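Local coordinates for protein 2-oxoglutarate carboxylase small subunit (Hydrogenobacter thermophilus, PDB 7KCT) that is the biotin carboxylase-type, ATP-grasp small subunit of 2-oxoglutarate carboxylase and binds ADP, bicarbonate and magnesium, at residues R346-D351 / Y390-A395. Residues are numbered along the deposited sequence; the frame is centred on the assembly and turned at random.
With ADP (adenosine-5'-diphosphate), chain D.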
ATOM      1  N   ARG A 346      10.110   6.799  -9.561  1.00 26.88           N
ATOM      2  CA  ARG A 346       9.806   6.133 -10.819  1.00 28.62           C
ATOM      3  C   ARG A 346      10.812   5.029 -11.017  1.00 30.34           C
ATOM      4  O   ARG A 346      12.025   5.289 -11.025  1.00 30.74           O
ATOM      5  CB  ARG A 346       9.852   7.103 -11.989  1.00 31.52           C
ATOM      6  CG  ARG A 346       8.968   8.293 -11.742  1.00 35.49           C
ATOM      7  CD  ARG A 346       8.594   8.913 -13.040  1.00 37.80           C
ATOM      8  NE  ARG A 346       7.840  10.146 -12.858  1.00 38.88           N
ATOM      9  CZ  ARG A 346       7.359  10.828 -13.878  1.00 37.75           C
ATOM     10  NH1 ARG A 346       7.566  10.350 -15.104  1.00 41.74           N
ATOM     11  NH2 ARG A 346       6.723  11.983 -13.683  1.00 36.17           N
ATOM     12  N   ILE A 347      10.311   3.806 -11.152  1.00 24.54           N
ATOM     13  CA  ILE A 347      11.133   2.636 -11.436  1.00 26.52           C
ATOM     14  C   ILE A 347      11.078   2.452 -12.942  1.00 28.43           C
ATOM     15  O   ILE A 347      10.087   1.933 -13.465  1.00 24.69           O
ATOM     16  CB  ILE A 347      10.628   1.371 -10.738  1.00 30.00           C
ATOM     17  CG1 ILE A 347      10.230   1.652  -9.302  1.00 31.19           C
ATOM     18  CG2 ILE A 347      11.647   0.290 -10.855  1.00 32.35           C
ATOM     19  CD1 ILE A 347      11.283   2.085  -8.505  1.00 32.28           C
ATOM     20  N   ASN A 348      12.130   2.878 -13.640  1.00 26.61           N
ATOM     21  CA  ASN A 348      12.179   2.813 -15.088  1.00 24.54           C
ATOM     22  C   ASN A 348      13.133   1.718 -15.522  1.00 23.81           C
ATOM     23  O   ASN A 348      14.126   1.417 -14.842  1.00 29.37           O
ATOM     24  CB  ASN A 348      12.643   4.145 -15.714  1.00 35.14           C
ATOM     25  CG  ASN A 348      11.760   5.313 -15.355  1.00 36.83           C
ATOM     26  OD1 ASN A 348      10.539   5.208 -15.323  1.00 36.40           O
ATOM     27  ND2 ASN A 348      12.384   6.459 -15.092  1.00 39.67           N
ATOM     28  N   ALA A 349      12.830   1.118 -16.660  1.00 27.18           N
ATOM     29  CA  ALA A 349      13.728   0.158 -17.298  1.00 29.20           C
ATOM     30  C   ALA A 349      14.734   0.991 -18.093  1.00 32.98           C
ATOM     31  O   ALA A 349      14.513   1.313 -19.257  1.00 28.58           O
ATOM     32  CB  ALA A 349      12.964  -0.802 -18.208  1.00 28.08           C
ATOM     33  N   GLU A 350      15.781   1.470 -17.405  1.00 35.08           N
ATOM     34  CA  GLU A 350      16.835   2.220 -18.079  1.00 34.93           C
ATOM     35  C   GLU A 350      18.124   2.086 -17.280  1.00 34.85           C
ATOM     36  O   GLU A 350      18.104   1.761 -16.092  1.00 31.57           O
ATOM     37  CB  GLU A 350      16.439   3.696 -18.302  1.00 36.01           C
ATOM     38  CG  GLU A 350      16.033   4.490 -17.132  1.00 37.32           C
ATOM     39  CD  GLU A 350      15.193   5.751 -17.526  1.00 46.98           C
ATOM     40  OE1 GLU A 350      14.500   5.792 -18.584  1.00 42.51           O
ATOM     41  OE2 GLU A 350      15.227   6.716 -16.737  1.00 47.97           O
ATOM     42  N   ASP A 351      19.263   2.314 -17.955  1.00 33.02           N
ATOM     43  CA  ASP A 351      20.549   2.154 -17.285  1.00 36.39           C
ATOM     44  C   ASP A 351      21.112   3.520 -16.942  1.00 34.42           C
ATOM     45  O   ASP A 351      21.619   4.216 -17.832  1.00 36.49           O
ATOM     46  CB  ASP A 351      21.525   1.364 -18.168  1.00 37.20           C
ATOM     47  CG  ASP A 351      22.820   0.967 -17.422  1.00 44.39           C
ATOM     48  OD1 ASP A 351      23.101   1.533 -16.332  1.00 44.78           O
ATOM     49  OD2 ASP A 351      23.580   0.115 -17.937  1.00 47.26           O
ATOM     50  N   TYR A 390       7.267   2.237 -26.170  1.00 36.33           N
ATOM     51  CA  TYR A 390       6.589   2.967 -25.113  1.00 28.21           C
ATOM     52  C   TYR A 390       7.529   3.421 -24.014  1.00 37.71           C
ATOM     53  O   TYR A 390       8.701   3.027 -23.933  1.00 39.49           O
ATOM     54  CB  TYR A 390       5.482   2.116 -24.458  1.00 29.91           C
ATOM     55  CG  TYR A 390       4.532   1.547 -25.431  1.00 31.65           C
ATOM     56  CD1 TYR A 390       3.746   2.369 -26.245  1.00 32.17           C
ATOM     57  CD2 TYR A 390       4.409   0.174 -25.561  1.00 32.77           C
ATOM     58  CE1 TYR A 390       2.856   1.804 -27.182  1.00 30.85           C
ATOM     59  CE2 TYR A 390       3.560  -0.377 -26.444  1.00 31.38           C
ATOM     60  CZ  TYR A 390       2.767   0.443 -27.252  1.00 25.27           C
ATOM     61  OH  TYR A 390       1.913  -0.141 -28.137  1.00 29.70           O
ATOM     62  N   ASP A 391       6.989   4.293 -23.163  1.00 37.94           N
ATOM     63  CA  ASP A 391       7.739   4.784 -22.017  1.00 39.38           C
ATOM     64  C   ASP A 391       8.371   3.626 -21.234  1.00 38.41           C
ATOM     65  O   ASP A 391       7.884   2.478 -21.227  1.00 37.36           O
ATOM     66  CB  ASP A 391       6.852   5.652 -21.091  1.00 40.58           C
ATOM     67  N   SER A 392       9.477   3.940 -20.554  1.00 36.32           N
ATOM     68  CA  SER A 392      10.226   2.885 -19.862  1.00 38.48           C
ATOM     69  C   SER A 392       9.729   2.622 -18.446  1.00 36.86           C
ATOM     70  O   SER A 392      10.298   1.758 -17.752  1.00 34.53           O
ATOM     71  CB  SER A 392      11.728   3.216 -19.811  1.00 33.74           C
ATOM     72  OG  SER A 392      11.952   4.478 -19.187  1.00 41.25           O
ATOM     73  N   LEU A 393       8.648   3.283 -18.034  1.00 33.51           N
ATOM     74  CA  LEU A 393       8.126   3.148 -16.681  1.00 33.46           C
ATOM     75  C   LEU A 393       7.651   1.723 -16.444  1.00 27.12           C
ATOM     76  O   LEU A 393       6.909   1.165 -17.251  1.00 42.23           O
ATOM     77  CB  LEU A 393       6.994   4.158 -16.470  1.00 34.64           C
ATOM     78  CG  LEU A 393       6.495   4.315 -15.025  1.00 33.23           C
ATOM     79  CD1 LEU A 393       7.630   4.673 -14.070  1.00 29.84           C
ATOM     80  CD2 LEU A 393       5.381   5.366 -14.996  1.00 38.28           C
ATOM     81  N   ILE A 394       8.175   1.103 -15.395  1.00 25.95           N
ATOM     82  CA  ILE A 394       7.756  -0.223 -14.931  1.00 29.01           C
ATOM     83  C   ILE A 394       6.788  -0.113 -13.757  1.00 33.31           C
ATOM     84  O   ILE A 394       5.829  -0.873 -13.648  1.00 34.28           O
ATOM     85  CB  ILE A 394       8.972  -1.069 -14.488  1.00 29.42           C
ATOM     86  CG1 ILE A 394       9.902  -1.504 -15.589  1.00 35.31           C
ATOM     87  CG2 ILE A 394       8.507  -2.324 -13.669  1.00 40.56           C
ATOM     88  CD1 ILE A 394      11.178  -2.056 -15.013  1.00 36.48           C
ATOM     89  N   ALA A 395       7.112   0.748 -12.796  1.00 28.09           N
ATOM     90  CA  ALA A 395       6.375   0.786 -11.548  1.00 26.40           C
ATOM     91  C   ALA A 395       6.622   2.148 -10.932  1.00 27.21           C
ATOM     92  O   ALA A 395       7.608   2.818 -11.254  1.00 26.63           O
ATOM     93  CB  ALA A 395       6.815  -0.323 -10.599  1.00 24.20           C
TER
HETATM   94  PB  ADP D 502       4.113  14.050 -15.902  1.00 42.56           P
HETATM   95  O1B ADP D 502       2.777  13.334 -15.817  1.00 35.08           O
HETATM   96  O2B ADP D 502       4.742  14.701 -14.690  1.00 41.42           O
HETATM   97  O3B ADP D 502       4.371  14.772 -17.186  1.00 49.52           O
HETATM   98  PA  ADP D 502       6.064  12.639 -17.564  1.00 49.22           P
HETATM   99  O1A ADP D 502       6.850  11.411 -17.877  1.00 47.01           O
HETATM  100  O2A ADP D 502       6.374  14.004 -18.154  1.00 47.96           O
HETATM  101  O3A ADP D 502       5.434  12.768 -16.115  1.00 46.16           O
HETATM  102  O5' ADP D 502       4.529  12.249 -18.740  1.00 49.08           O
HETATM  103  C5' ADP D 502       4.385  10.787 -18.988  1.00 43.92           C
HETATM  104  C4' ADP D 502       4.141  10.440 -20.385  1.00 45.69           C
HETATM  105  O4' ADP D 502       3.511  11.436 -21.161  1.00 43.01           O
HETATM  106  C3' ADP D 502       5.661  10.198 -20.939  1.00 51.45           C
HETATM  107  O3' ADP D 502       5.637   9.176 -21.783  1.00 52.12           O
HETATM  108  C2' ADP D 502       5.834  11.619 -21.605  1.00 55.86           C
HETATM  109  O2' ADP D 502       6.619  11.576 -22.702  1.00 53.10           O
HETATM  110  C1' ADP D 502       4.379  11.743 -22.150  1.00 42.86           C
HETATM  111  N9  ADP D 502       3.913  13.171 -22.385  1.00 48.18           N
HETATM  112  C8  ADP D 502       3.948  14.281 -21.506  1.00 50.27           C
HETATM  113  N7  ADP D 502       3.462  15.421 -22.063  1.00 47.75           N
HETATM  114  C5  ADP D 502       3.061  15.032 -23.322  1.00 49.88           C
HETATM  115  C6  ADP D 502       2.481  15.771 -24.371  1.00 51.48           C
HETATM  116  N6  ADP D 502       2.209  17.115 -24.219  1.00 55.68           N
HETATM  117  N1  ADP D 502       2.173  15.156 -25.560  1.00 45.18           N
HETATM  118  C2  ADP D 502       2.506  13.812 -25.627  1.00 41.46           C
HETATM  119  N3  ADP D 502       3.064  12.978 -24.713  1.00 44.39           N
HETATM  120  C4  ADP D 502       3.326  13.640 -23.547  1.00 45.20           C
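Ser392 turns OG between its backbone N and carbonyl carbon (chi1 57°), and Glu350 does the same with CG (chi1 55°), then runs extended. This brings the hydroxyl to the carboxylate: Ser392 OG donates to Glu350 OE1 at 2.9 Å, from above the carboxylate plane. Glu350 OE2 takes a weak bond from Asn348 ND2 and forms a salt bridge with Arg241. Leu393 CD1 lies 3.2 Å from Asn348 OD1, the two side chains crossing at a slant. CD1 also touches CB of Arg346.

The two strands are antiparallel neighbours in the sheet of the biotin carboxylase C-terminal domain, joined through a classic beta bulge. Ile394 and Ala395 both face Ile347, whose O accepts two N-H groups, Ile394 N at 2.8 Å and Ala395 N at 3.3 Å. Ile347 N returns a bond to Ala395 O. Past the bulge, Ala349 N gives Ser392 O a nearly straight bond (2.8 Å, 175°). Beside it, Ile394 CD1 packs on Ala349 CB.

Arg346 reaches ADP: its NH2 donates to ADP O3A at 2.9 Å and its NH1 to ADP O1A at 3.1 Å. Its NE and NH2 also form salt bridges with Glu248 and Glu304, which fix the guanidinium at the phosphates.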